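Local coordinates for protein 33 kDa chaperonin (Thermotoga maritima, PDB 1VQ0) that probably acts as a redox-regulated chaperone that keeps thermally unfolding and oxidatively damaged proteins from aggregating, helping bacteria withstand oxidative stress, at residues Asn40-Ser45 with Ile239-Asp244; Glu33-Ala38 with Arg54-Ala59; Tyr46-Val51 with Gly97-Pro102; Ile168-Asp173 with Lys178-Phe183. One frame throughout, in Å; residues are numbered along the deposited sequence.

Contact 1 (Asn40-Ser45 with Ile239-Asp244); sequences NRHALS and IKYKCD. With ZN (zinc ion), chain C.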
loop_
_atom_site.group_PDB
_atom_site.type_symbol
_atom_site.label_atom_id
_atom_site.label_comp_id
_atom_site.label_asym_id
_atom_site.label_seq_id
_atom_site.Cartn_x
_atom_site.Cartn_y
_atom_site.Cartn_z
ATOM N N ASN A 40 -22.500 -18.436 -10.648
ATOM C CA ASN A 40 -22.465 -19.785 -11.148
ATOM C C ASN A 40 -21.080 -20.427 -11.217
ATOM O O ASN A 40 -20.922 -21.582 -10.856
ATOM C CB ASN A 40 -23.176 -19.882 -12.501
ATOM C CG ASN A 40 -24.635 -19.448 -12.415
ATOM O OD1 ASN A 40 -25.297 -19.720 -11.425
ATOM N ND2 ASN A 40 -25.105 -18.710 -13.418
ATOM N N ARG A 41 -20.077 -19.698 -11.685
ATOM C CA ARG A 41 -18.706 -20.253 -11.770
ATOM C C ARG A 41 -18.213 -20.706 -10.400
ATOM O O ARG A 41 -17.755 -21.836 -10.207
ATOM C CB ARG A 41 -17.760 -19.226 -12.394
ATOM C CG ARG A 41 -17.927 -19.101 -13.907
ATOM C CD ARG A 41 -16.940 -18.128 -14.526
ATOM N NE ARG A 41 -16.927 -18.141 -15.994
ATOM C CZ ARG A 41 -16.413 -19.105 -16.760
ATOM N NH1 ARG A 41 -15.855 -20.201 -16.244
ATOM N NH2 ARG A 41 -16.492 -18.986 -18.065
ATOM N N HIS A 42 -18.415 -19.836 -9.420
ATOM C CA HIS A 42 -17.980 -20.061 -8.039
ATOM C C HIS A 42 -19.000 -20.715 -7.136
ATOM O O HIS A 42 -18.694 -20.941 -5.992
ATOM C CB HIS A 42 -17.622 -18.718 -7.411
ATOM C CG HIS A 42 -16.397 -18.087 -7.986
ATOM N ND1 HIS A 42 -15.151 -18.688 -7.937
ATOM C CD2 HIS A 42 -16.217 -16.875 -8.574
ATOM C CE1 HIS A 42 -14.260 -17.861 -8.464
ATOM N NE2 HIS A 42 -14.878 -16.756 -8.862
ATOM N N ALA A 43 -20.203 -20.978 -7.637
ATOM C CA ALA A 43 -21.276 -21.557 -6.843
ATOM C C ALA A 43 -21.447 -20.775 -5.536
ATOM O O ALA A 43 -21.477 -21.353 -4.432
ATOM C CB ALA A 43 -21.022 -23.071 -6.583
ATOM N N LEU A 44 -21.558 -19.452 -5.687
ATOM C CA LEU A 44 -21.680 -18.529 -4.558
ATOM C C LEU A 44 -22.998 -18.696 -3.825
ATOM O O LEU A 44 -24.030 -18.880 -4.419
ATOM C CB LEU A 44 -21.556 -17.060 -5.025
ATOM C CG LEU A 44 -20.260 -16.633 -5.737
ATOM C CD1 LEU A 44 -20.337 -15.220 -6.076
ATOM C CD2 LEU A 44 -18.993 -16.899 -4.900
ATOM N N SER A 45 -22.948 -18.579 -2.510
ATOM C CA SER A 45 -24.131 -18.435 -1.686
ATOM C C SER A 45 -24.775 -17.096 -1.999
ATOM O O SER A 45 -24.173 -16.231 -2.665
ATOM C CB SER A 45 -23.699 -18.465 -0.222
ATOM O OG SER A 45 -22.946 -17.278 0.123
ATOM N N ILE A 239 -19.246 -4.709 -20.343
ATOM C CA ILE A 239 -18.449 -5.320 -19.229
ATOM C C ILE A 239 -18.599 -6.821 -19.361
ATOM O O ILE A 239 -19.739 -7.295 -19.524
ATOM C CB ILE A 239 -18.950 -4.837 -17.835
ATOM C CG1 ILE A 239 -18.879 -3.307 -17.749
ATOM C CG2 ILE A 239 -18.170 -5.485 -16.682
ATOM C CD1 ILE A 239 -17.473 -2.728 -17.755
ATOM N N LYS A 240 -17.487 -7.559 -19.365
ATOM C CA LYS A 240 -17.571 -9.024 -19.475
ATOM C C LYS A 240 -16.759 -9.666 -18.394
ATOM O O LYS A 240 -15.687 -9.164 -18.058
ATOM C CB LYS A 240 -17.017 -9.569 -20.822
ATOM C CG LYS A 240 -17.294 -8.784 -22.122
ATOM C CD LYS A 240 -18.349 -9.376 -23.005
ATOM C CE LYS A 240 -17.799 -10.163 -24.212
ATOM N NZ LYS A 240 -17.755 -9.426 -25.552
ATOM N N TYR A 241 -17.271 -10.781 -17.842
ATOM C CA TYR A 241 -16.466 -11.610 -16.977
ATOM C C TYR A 241 -15.387 -12.238 -17.864
ATOM O O TYR A 241 -15.696 -12.845 -18.893
ATOM C CB TYR A 241 -17.305 -12.688 -16.251
ATOM C CG TYR A 241 -16.666 -13.193 -14.994
ATOM C CD1 TYR A 241 -15.723 -14.186 -15.039
ATOM C CD2 TYR A 241 -16.937 -12.594 -13.781
ATOM C CE1 TYR A 241 -15.095 -14.614 -13.890
ATOM C CE2 TYR A 241 -16.314 -12.990 -12.627
ATOM C CZ TYR A 241 -15.399 -14.014 -12.685
ATOM O OH TYR A 241 -14.773 -14.433 -11.532
ATOM N N LYS A 242 -14.123 -12.110 -17.475
ATOM C CA LYS A 242 -13.071 -12.770 -18.225
ATOM C C LYS A 242 -11.849 -13.078 -17.378
ATOM O O LYS A 242 -11.433 -12.273 -16.584
ATOM C CB LYS A 242 -12.669 -11.929 -19.440
ATOM C CG LYS A 242 -12.168 -12.793 -20.592
ATOM C CD LYS A 242 -11.522 -11.957 -21.688
ATOM C CE LYS A 242 -10.565 -12.813 -22.525
ATOM N NZ LYS A 242 -10.610 -12.384 -23.933
ATOM N N CYS A 243 -11.286 -14.267 -17.603
ATOM C CA CYS A 243 -10.058 -14.739 -17.005
ATOM C C CYS A 243 -9.041 -15.094 -18.132
ATOM O O CYS A 243 -9.426 -15.273 -19.244
ATOM C CB CYS A 243 -10.342 -15.966 -16.161
ATOM S SG CYS A 243 -9.013 -16.385 -15.053
ATOM N N ASP A 244 -7.748 -15.128 -17.807
ATOM C CA ASP A 244 -6.678 -15.409 -18.734
ATOM C C ASP A 244 -6.049 -16.770 -18.404
ATOM O O ASP A 244 -5.025 -17.124 -18.953
ATOM C CB ASP A 244 -5.580 -14.300 -18.715
ATOM C CG ASP A 244 -4.806 -14.252 -17.391
ATOM O OD1 ASP A 244 -5.233 -14.904 -16.450
ATOM O OD2 ASP A 244 -3.767 -13.601 -17.184
HETATM ZN ZN ZN C . -9.378 -18.640 -14.612
#
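His42 NE2 and Tyr241 OH approach to 3.5 Å without forming a hydrogen bond, although both are polar; the side chains cross at about a right angle. The explanation lies in Gly97 of strand 94-99. His42 NE2 is hydrogen-bonded to Gly97 O, while Tyr241 OH pairs with Gly97 N, so the imidazole and the phenol take the carbonyl and the N-H of the same residue instead of bonding to each other. Tyr241 OH has a further hydrogen bond with Trp277 O.

Arg41 meets the same phenol through its aliphatic part: CD rests 4.0 Å from Tyr241 CE1. Its chain is extended from CG to NE, and the guanidinium plane ends up 18° from the ring plane, with NE salt-bridged to Glu37. Tyr241 reaches this spot because CG is anti to the backbone N (chi1 -157°), which sends the ring toward the helix end. Replacing Tyr241 with a leucine would probably leave Gly97 N and Trp277 O without their hydroxyl partner and strip Arg41 CD of the ring it packs on.

Two residues on, Cys243 SG binds the zinc ion at 2.3 Å, together with Cys245, Cys275 and Cys278. Since Trp277 lies between two of these ligands, the hydroxyl ties strand 235-241 to strand 94-99 and to the loop that carries Cys275 and Cys278, a polar connection beside the predicted redox-active cysteines.

Contact 2 (Glu33-Ala38 with Arg54-Ala59); sequences EVVEEA and RALIGA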
loop_
_atom_site.group_PDB
_atom_site.type_symbol
_atom_site.label_atom_id
_atom_site.label_comp_id
_atom_site.label_asym_id
_atom_site.label_seq_id
_atom_site.Cartn_x
_atom_site.Cartn_y
_atom_site.Cartn_z
ATOM N N GLU A 33 -25.729 -9.784 -15.549
ATOM C CA GLU A 33 -25.189 -10.947 -16.251
ATOM C C GLU A 33 -23.782 -11.321 -15.782
ATOM O O GLU A 33 -23.458 -12.484 -15.621
ATOM C CB GLU A 33 -25.140 -10.663 -17.762
ATOM C CG GLU A 33 -26.469 -10.924 -18.445
ATOM C CD GLU A 33 -26.372 -10.967 -19.975
ATOM O OE1 GLU A 33 -25.371 -11.509 -20.520
ATOM O OE2 GLU A 33 -27.328 -10.474 -20.631
ATOM N N VAL A 34 -22.968 -10.305 -15.527
ATOM C CA VAL A 34 -21.622 -10.483 -15.071
ATOM C C VAL A 34 -21.601 -11.096 -13.650
ATOM O O VAL A 34 -20.887 -12.058 -13.389
ATOM C CB VAL A 34 -20.897 -9.133 -15.068
ATOM C CG1 VAL A 34 -19.509 -9.310 -14.553
ATOM C CG2 VAL A 34 -20.826 -8.580 -16.434
ATOM N N VAL A 35 -22.412 -10.521 -12.758
ATOM C CA VAL A 35 -22.497 -10.987 -11.393
ATOM C C VAL A 35 -23.180 -12.378 -11.358
ATOM O O VAL A 35 -22.809 -13.250 -10.550
ATOM C CB VAL A 35 -23.152 -9.909 -10.472
ATOM C CG1 VAL A 35 -23.284 -10.389 -9.092
ATOM C CG2 VAL A 35 -22.313 -8.673 -10.462
ATOM N N GLU A 36 -24.152 -12.594 -12.247
ATOM C CA GLU A 36 -24.736 -13.950 -12.347
ATOM C C GLU A 36 -23.687 -15.015 -12.714
ATOM O O GLU A 36 -23.690 -16.094 -12.162
ATOM C CB GLU A 36 -25.921 -14.014 -13.321
ATOM C CG GLU A 36 -26.567 -15.411 -13.422
ATOM C CD GLU A 36 -27.253 -15.923 -12.144
ATOM O OE1 GLU A 36 -27.371 -15.145 -11.183
ATOM O OE2 GLU A 36 -27.693 -17.103 -12.096
ATOM N N GLU A 37 -22.802 -14.703 -13.645
ATOM C CA GLU A 37 -21.760 -15.650 -14.069
ATOM C C GLU A 37 -20.746 -15.958 -12.949
ATOM O O GLU A 37 -20.332 -17.080 -12.786
ATOM C CB GLU A 37 -21.091 -15.161 -15.380
ATOM C CG GLU A 37 -19.734 -15.797 -15.667
ATOM C CD GLU A 37 -19.219 -15.571 -17.080
ATOM O OE1 GLU A 37 -19.878 -14.897 -17.863
ATOM O OE2 GLU A 37 -18.131 -16.067 -17.392
ATOM N N ALA A 38 -20.367 -14.946 -12.173
ATOM C CA ALA A 38 -19.491 -15.123 -11.023
ATOM C C ALA A 38 -20.140 -16.092 -10.031
ATOM O O ALA A 38 -19.451 -16.960 -9.464
ATOM C CB ALA A 38 -19.221 -13.749 -10.311
ATOM N N ARG A 54 -20.869 -6.595 -5.285
ATOM C CA ARG A 54 -20.632 -5.216 -5.015
ATOM C C ARG A 54 -19.207 -4.818 -5.361
ATOM O O ARG A 54 -18.971 -3.707 -5.897
ATOM C CB ARG A 54 -20.852 -4.899 -3.565
ATOM C CG ARG A 54 -22.332 -4.806 -3.106
ATOM C CD ARG A 54 -22.451 -4.083 -1.741
ATOM N NE ARG A 54 -23.753 -4.298 -1.132
ATOM C CZ ARG A 54 -24.084 -3.896 0.094
ATOM N NH1 ARG A 54 -23.210 -3.256 0.839
ATOM N NH2 ARG A 54 -25.285 -4.145 0.584
ATOM N N ALA A 55 -18.284 -5.734 -5.059
ATOM C CA ALA A 55 -16.886 -5.537 -5.310
ATOM C C ALA A 55 -16.579 -5.505 -6.834
ATOM O O ALA A 55 -15.874 -4.579 -7.281
ATOM C CB ALA A 55 -16.060 -6.564 -4.610
ATOM N N LEU A 56 -17.171 -6.466 -7.586
ATOM C CA LEU A 56 -17.123 -6.502 -9.056
ATOM C C LEU A 56 -17.708 -5.226 -9.665
ATOM O O LEU A 56 -17.152 -4.679 -10.581
ATOM C CB LEU A 56 -17.878 -7.719 -9.627
ATOM C CG LEU A 56 -17.293 -9.076 -9.293
ATOM C CD1 LEU A 56 -18.187 -10.280 -9.720
ATOM C CD2 LEU A 56 -15.912 -9.161 -9.962
ATOM N N ILE A 57 -18.835 -4.764 -9.147
ATOM C CA ILE A 57 -19.428 -3.493 -9.633
ATOM C C ILE A 57 -18.416 -2.342 -9.426
ATOM O O ILE A 57 -18.115 -1.605 -10.349
ATOM C CB ILE A 57 -20.766 -3.209 -8.939
ATOM C CG1 ILE A 57 -21.794 -4.283 -9.363
ATOM C CG2 ILE A 57 -21.296 -1.802 -9.255
ATOM C CD1 ILE A 57 -22.960 -4.463 -8.377
ATOM N N GLY A 58 -17.899 -2.235 -8.206
ATOM C CA GLY A 58 -16.825 -1.290 -7.856
ATOM C C GLY A 58 -15.714 -1.274 -8.873
ATOM O O GLY A 58 -15.438 -0.248 -9.463
ATOM N N ALA A 59 -15.073 -2.420 -9.067
ATOM C CA ALA A 59 -14.047 -2.583 -10.096
ATOM C C ALA A 59 -14.496 -2.127 -11.540
ATOM O O ALA A 59 -13.749 -1.436 -12.255
ATOM C CB ALA A 59 -13.525 -4.017 -10.083
#
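Leu56 sends one methyl, CD1, at the face of helix 32-42 that carries Ala38 and Val35. The closest approach is Leu56 CD1 to Ala38 CB at 3.7 Å; from Leu56 CD1 to Val35 CG2 it is 4.5 Å, a looser contact. The side chain gets there by an extended route, with CD1 anti to CA (chi2 172°), so this methyl leads and the branch carrying CD2 is turned elsewhere. CD2 instead packs against Gly97 CA.

Val35 points toward Leu56 from the other helix, and the CA atoms of this pair stand 7.4 Å apart. Its CG2 methyl also lies 4.6 Å from Ile57 CG1, which places it near two consecutive residues of helix 46-62. No polar group joins the two segments: the association is entirely apolar and buried.

Both helices rest on strands. Ala38 CB packs on the ring of Tyr241 in strand 235-241, and Leu56 also packs on Ala87 of strand 84-90. In the other direction Val35 CG2 meets Ala180 CB, and Ile57 touches Ile168 and Val170, so the paired helices bridge strands drawn from distant positions in the large mixed sheet.

Contact 3 (Tyr46-Val51 with Gly97-Pro102); sequences YLATVV and GYVANP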
loop_
_atom_site.group_PDB
_atom_site.type_symbol
_atom_site.label_atom_id
_atom_site.label_comp_id
_atom_site.label_asym_id
_atom_site.label_seq_id
_atom_site.Cartn_x
_atom_site.Cartn_y
_atom_site.Cartn_z
ATOM N N TYR A 46 -25.981 -16.882 -1.500
ATOM C CA TYR A 46 -26.635 -15.579 -1.662
ATOM C C TYR A 46 -25.775 -14.438 -1.083
ATOM O O TYR A 46 -25.516 -13.443 -1.712
ATOM C CB TYR A 46 -28.032 -15.574 -1.036
ATOM C CG TYR A 46 -29.012 -16.514 -1.694
ATOM C CD1 TYR A 46 -29.296 -16.401 -3.045
ATOM C CD2 TYR A 46 -29.644 -17.534 -0.968
ATOM C CE1 TYR A 46 -30.176 -17.242 -3.671
ATOM C CE2 TYR A 46 -30.553 -18.385 -1.573
ATOM C CZ TYR A 46 -30.808 -18.242 -2.936
ATOM O OH TYR A 46 -31.690 -19.072 -3.610
ATOM N N LEU A 47 -25.297 -14.620 0.127
ATOM C CA LEU A 47 -24.539 -13.568 0.732
ATOM C C LEU A 47 -23.219 -13.259 -0.038
ATOM O O LEU A 47 -22.859 -12.127 -0.216
ATOM C CB LEU A 47 -24.273 -13.938 2.200
ATOM C CG LEU A 47 -23.316 -13.046 2.958
ATOM C CD1 LEU A 47 -23.856 -11.591 3.006
ATOM C CD2 LEU A 47 -23.061 -13.629 4.343
ATOM N N ALA A 48 -22.506 -14.312 -0.455
ATOM C CA ALA A 48 -21.242 -14.183 -1.162
ATOM C C ALA A 48 -21.469 -13.600 -2.548
ATOM O O ALA A 48 -20.627 -12.875 -3.046
ATOM C CB ALA A 48 -20.575 -15.524 -1.287
ATOM N N THR A 49 -22.629 -13.861 -3.113
ATOM C CA THR A 49 -23.057 -13.194 -4.370
ATOM C C THR A 49 -23.113 -11.668 -4.175
ATOM O O THR A 49 -22.619 -10.896 -4.986
ATOM C CB THR A 49 -24.432 -13.732 -4.818
ATOM O OG1 THR A 49 -24.367 -15.143 -5.085
ATOM C CG2 THR A 49 -24.853 -13.107 -6.153
ATOM N N VAL A 50 -23.691 -11.222 -3.059
ATOM C CA VAL A 50 -23.888 -9.793 -2.868
ATOM C C VAL A 50 -22.528 -9.127 -2.560
ATOM O O VAL A 50 -22.222 -8.058 -3.058
ATOM C CB VAL A 50 -24.959 -9.545 -1.761
ATOM C CG1 VAL A 50 -25.015 -8.053 -1.338
ATOM C CG2 VAL A 50 -26.323 -9.988 -2.245
ATOM N N VAL A 51 -21.713 -9.786 -1.735
ATOM C CA VAL A 51 -20.419 -9.228 -1.334
ATOM C C VAL A 51 -19.467 -9.103 -2.535
ATOM O O VAL A 51 -18.937 -8.033 -2.819
ATOM C CB VAL A 51 -19.739 -10.098 -0.232
ATOM C CG1 VAL A 51 -18.378 -9.492 0.168
ATOM C CG2 VAL A 51 -20.596 -10.175 1.006
ATOM N N GLY A 97 -13.005 -12.074 -10.311
ATOM C CA GLY A 97 -13.104 -11.937 -8.864
ATOM C C GLY A 97 -13.380 -13.229 -8.126
ATOM O O GLY A 97 -13.702 -14.235 -8.744
ATOM N N TYR A 98 -13.219 -13.203 -6.810
ATOM C CA TYR A 98 -13.394 -14.381 -5.948
ATOM C C TYR A 98 -13.475 -13.940 -4.468
ATOM O O TYR A 98 -13.094 -12.807 -4.116
ATOM C CB TYR A 98 -12.266 -15.388 -6.150
ATOM C CG TYR A 98 -10.858 -14.935 -5.698
ATOM C CD1 TYR A 98 -10.002 -14.293 -6.565
ATOM C CD2 TYR A 98 -10.380 -15.223 -4.402
ATOM C CE1 TYR A 98 -8.708 -13.874 -6.154
ATOM C CE2 TYR A 98 -9.091 -14.813 -3.973
ATOM C CZ TYR A 98 -8.271 -14.122 -4.868
ATOM O OH TYR A 98 -6.984 -13.749 -4.511
ATOM N N VAL A 99 -13.987 -14.839 -3.626
ATOM C CA VAL A 99 -14.023 -14.625 -2.187
ATOM C C VAL A 99 -13.373 -15.817 -1.558
ATOM O O VAL A 99 -13.341 -16.889 -2.161
ATOM C CB VAL A 99 -15.419 -14.460 -1.604
ATOM C CG1 VAL A 99 -16.115 -13.278 -2.179
ATOM C CG2 VAL A 99 -16.283 -15.714 -1.806
ATOM N N ALA A 100 -12.846 -15.643 -0.343
ATOM C CA ALA A 100 -12.163 -16.749 0.331
ATOM C C ALA A 100 -13.154 -17.836 0.758
ATOM O O ALA A 100 -12.828 -19.027 0.672
ATOM C CB ALA A 100 -11.350 -16.246 1.516
ATOM N N ASN A 101 -14.382 -17.421 1.112
ATOM C CA ASN A 101 -15.421 -18.312 1.585
ATOM C C ASN A 101 -16.711 -18.187 0.794
ATOM O O ASN A 101 -17.613 -17.488 1.204
ATOM C CB ASN A 101 -15.674 -18.132 3.104
ATOM C CG ASN A 101 -16.802 -19.082 3.656
ATOM O OD1 ASN A 101 -17.200 -20.058 2.998
ATOM N ND2 ASN A 101 -17.310 -18.777 4.859
ATOM N N PRO A 102 -16.781 -18.876 -0.349
ATOM C CA PRO A 102 -17.928 -18.788 -1.244
ATOM C C PRO A 102 -19.272 -19.250 -0.669
ATOM O O PRO A 102 -20.301 -18.906 -1.221
ATOM C CB PRO A 102 -17.540 -19.708 -2.450
ATOM C CG PRO A 102 -16.344 -20.460 -2.087
ATOM C CD PRO A 102 -15.741 -19.788 -0.862
#
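Ala48 CB presses on Pro102 O at 3.4 Å, the closest point between the first turns of helix 46-62 and the chain leaving strand 94-99. The CA atoms of these two residues are only 5.7 Å apart, an approach that the small alanine side chain permits. Asn101 O and Val99 CG2 lie farther off, each 4.3 Å from Ala48 CB. The torsion of Val99 (chi1 -61°) puts CG1 anti to the carbonyl carbon and leaves CG2 between the backbone N and C, from where it reaches the alanine. Around this buried patch the fit relaxes: Val51 CG1 comes no nearer to Val99 CG1 than 5.0 Å.

The partly exposed side is formed by Asn101 and Pro102. The proline contributes its carbonyl rather than its ring, whose CB points away from the helix. Asn101 keeps its side chain well clear of segment 46-51, and its ND2 is hydrogen-bonded to Pro81 O.

Backbone and capping bonds fix the tight part. Pro102 O pairs with Ser45 N, and Ser45 OG hydrogen-bonds both Val104 O and Ala48 N. Because Ser45 OG meets Ala48 N three residues on, the serine is a true side-chain N-cap. The arrangement is that of a capped helix start docked on the loop after a sheet strand: one carbonyl, Pro102 O, receives the N-H of the capping residue and touches the methyl of the first-turn alanine, joining helix 46-62 to the strand 94-99 region of the Hsp33 fold.

Contact 4 (Ile168-Asp173 with Lys178-Phe183); sequences IGVLVD and KIAGGF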
loop_
_atom_site.group_PDB
_atom_site.type_symbol
_atom_site.label_atom_id
_atom_site.label_comp_id
_atom_site.label_asym_id
_atom_site.label_seq_id
_atom_site.Cartn_x
_atom_site.Cartn_y
_atom_site.Cartn_z
ATOM N N ILE A 168 -23.984 1.358 -4.925
ATOM C CA ILE A 168 -23.849 -0.015 -5.432
ATOM C C ILE A 168 -24.887 -0.925 -4.797
ATOM O O ILE A 168 -25.132 -0.842 -3.594
ATOM C CB ILE A 168 -22.405 -0.592 -5.129
ATOM C CG1 ILE A 168 -21.286 0.198 -5.824
ATOM C CG2 ILE A 168 -22.325 -2.047 -5.575
ATOM C CD1 ILE A 168 -19.889 -0.245 -5.432
ATOM N N GLY A 169 -25.483 -1.811 -5.599
ATOM C CA GLY A 169 -26.564 -2.696 -5.130
ATOM C C GLY A 169 -26.595 -3.970 -5.946
ATOM O O GLY A 169 -26.369 -3.959 -7.171
ATOM N N VAL A 170 -26.831 -5.086 -5.265
ATOM C CA VAL A 170 -27.020 -6.382 -5.895
ATOM C C VAL A 170 -28.304 -7.015 -5.303
ATOM O O VAL A 170 -28.383 -7.193 -4.116
ATOM C CB VAL A 170 -25.862 -7.323 -5.597
ATOM C CG1 VAL A 170 -26.242 -8.730 -5.989
ATOM C CG2 VAL A 170 -24.599 -6.880 -6.318
ATOM N N LEU A 171 -29.287 -7.295 -6.152
ATOM C CA LEU A 171 -30.501 -8.062 -5.804
ATOM C C LEU A 171 -30.443 -9.437 -6.486
ATOM O O LEU A 171 -30.360 -9.579 -7.701
ATOM C CB LEU A 171 -31.751 -7.323 -6.243
ATOM C CG LEU A 171 -33.086 -7.869 -5.804
ATOM C CD1 LEU A 171 -33.246 -7.660 -4.277
ATOM C CD2 LEU A 171 -34.271 -7.220 -6.566
ATOM N N VAL A 172 -30.478 -10.442 -5.635
ATOM C CA VAL A 172 -30.385 -11.843 -5.982
ATOM C C VAL A 172 -31.554 -12.638 -5.276
ATOM O O VAL A 172 -31.860 -12.372 -4.109
ATOM C CB VAL A 172 -29.057 -12.367 -5.442
ATOM C CG1 VAL A 172 -29.075 -12.348 -3.877
ATOM C CG2 VAL A 172 -28.804 -13.776 -5.987
ATOM N N ASP A 173 -32.200 -13.574 -5.988
ATOM C CA ASP A 173 -33.136 -14.578 -5.382
ATOM C C ASP A 173 -32.867 -15.953 -5.967
ATOM O O ASP A 173 -31.797 -16.156 -6.526
ATOM C CB ASP A 173 -34.614 -14.160 -5.547
ATOM C CG ASP A 173 -34.986 -13.839 -6.978
ATOM O OD1 ASP A 173 -34.602 -14.627 -7.880
ATOM O OD2 ASP A 173 -35.686 -12.828 -7.289
ATOM N N LYS A 178 -30.866 -10.574 -10.075
ATOM C CA LYS A 178 -31.880 -9.726 -10.696
ATOM C C LYS A 178 -31.408 -8.298 -11.012
ATOM O O LYS A 178 -31.782 -7.706 -12.025
ATOM C CB LYS A 178 -33.115 -9.708 -9.814
ATOM C CG LYS A 178 -33.718 -11.116 -9.575
ATOM C CD LYS A 178 -34.003 -11.864 -10.912
ATOM C CE LYS A 178 -34.562 -13.262 -10.684
ATOM N NZ LYS A 178 -35.972 -13.209 -10.141
ATOM N N ILE A 179 -30.590 -7.753 -10.155
ATOM C CA ILE A 179 -29.978 -6.443 -10.374
ATOM C C ILE A 179 -28.581 -6.538 -9.781
ATOM O O ILE A 179 -28.429 -7.056 -8.711
ATOM C CB ILE A 179 -30.784 -5.373 -9.601
ATOM C CG1 ILE A 179 -32.179 -5.234 -10.218
ATOM C CG2 ILE A 179 -29.988 -4.079 -9.491
ATOM C CD1 ILE A 179 -33.000 -4.110 -9.649
ATOM N N ALA A 180 -27.599 -6.028 -10.505
ATOM C CA ALA A 180 -26.240 -5.873 -10.072
ATOM C C ALA A 180 -25.700 -4.629 -10.816
ATOM O O ALA A 180 -25.241 -4.703 -11.967
ATOM C CB ALA A 180 -25.450 -7.087 -10.430
ATOM N N GLY A 181 -25.827 -3.475 -10.169
ATOM C CA GLY A 181 -25.476 -2.222 -10.790
ATOM C C GLY A 181 -25.054 -1.160 -9.818
ATOM O O GLY A 181 -25.063 -1.346 -8.605
ATOM N N GLY A 182 -24.610 -0.039 -10.370
ATOM C CA GLY A 182 -24.311 1.090 -9.517
ATOM C C GLY A 182 -23.747 2.262 -10.258
ATOM O O GLY A 182 -23.650 2.264 -11.489
ATOM N N PHE A 183 -23.390 3.286 -9.508
ATOM C CA PHE A 183 -22.722 4.424 -10.150
ATOM C C PHE A 183 -21.613 4.958 -9.291
ATOM O O PHE A 183 -21.552 4.662 -8.082
ATOM C CB PHE A 183 -23.720 5.537 -10.479
ATOM C CG PHE A 183 -24.454 6.071 -9.288
ATOM C CD1 PHE A 183 -23.855 6.988 -8.430
ATOM C CD2 PHE A 183 -25.785 5.684 -9.056
ATOM C CE1 PHE A 183 -24.567 7.479 -7.326
ATOM C CE2 PHE A 183 -26.475 6.119 -7.969
ATOM C CZ PHE A 183 -25.881 7.052 -7.097
#
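Lys178 NZ and Asp173 form a salt bridge across the end of the hairpin, with the side chains crossing at about a right angle. NZ lies 2.9 Å from Asp173 OD2, on its syn lone pair, and makes a weak second bond to OD1. The lysine chain bends at chi2 (-54°) and chi4 (70°), folding back to bring NZ in front of both oxygens, near the carboxylate plane. Asp173 OD1 is also held by Asp175 N.

Next comes a classic beta bulge, where Lys178 and Ile179 both face Leu171. Leu171 O accepts from Lys178 N at 2.6 Å and from Ile179 N at 3.1 Å, both in the carbonyl plane. Leu171 N returns a bond to Ile179 O at 2.7 Å. Leu171 CB meets Ile179 CB at 4.0 Å. Beyond the bulge, Gly169 and Gly181 form a regular hydrogen-bonded antiparallel pair. Backbone bonds on the other side of strand 176-187 join Gly182 to Val29 and Ala180 to Met31.

A methionine at Lys178 would probably leave the Asp173 carboxylate without its cationic mate and the turn less firmly tied. The salt bridge closes the hairpin end, and two N-H groups on one carbonyl absorb the bulge's extra residue.

In the fold
Contact 2 is the wholly buried one, purely apolar, its centre about 6 Å from the centre of the chain; contacts 1, 3 and 4 are partly buried and bring in polar groups. Contacts 1 and 2 share helix 32-42, and contacts 2 and 3 share helix 46-62, so the helix pair runs through the first three. Contact 4 is a sheet pairing, bound mainly by backbone hydrogen bonds, and its Val170 face receives Val50 and Ile57 of helix 46-62. Contact 1 alone carries a zinc ligand. Contacts 1 and 3 adjoin, through Gly97 and again through Pro102 at Ser45, whereas contacts 1 and 4 do not touch, their nearest atoms about 6 Å apart.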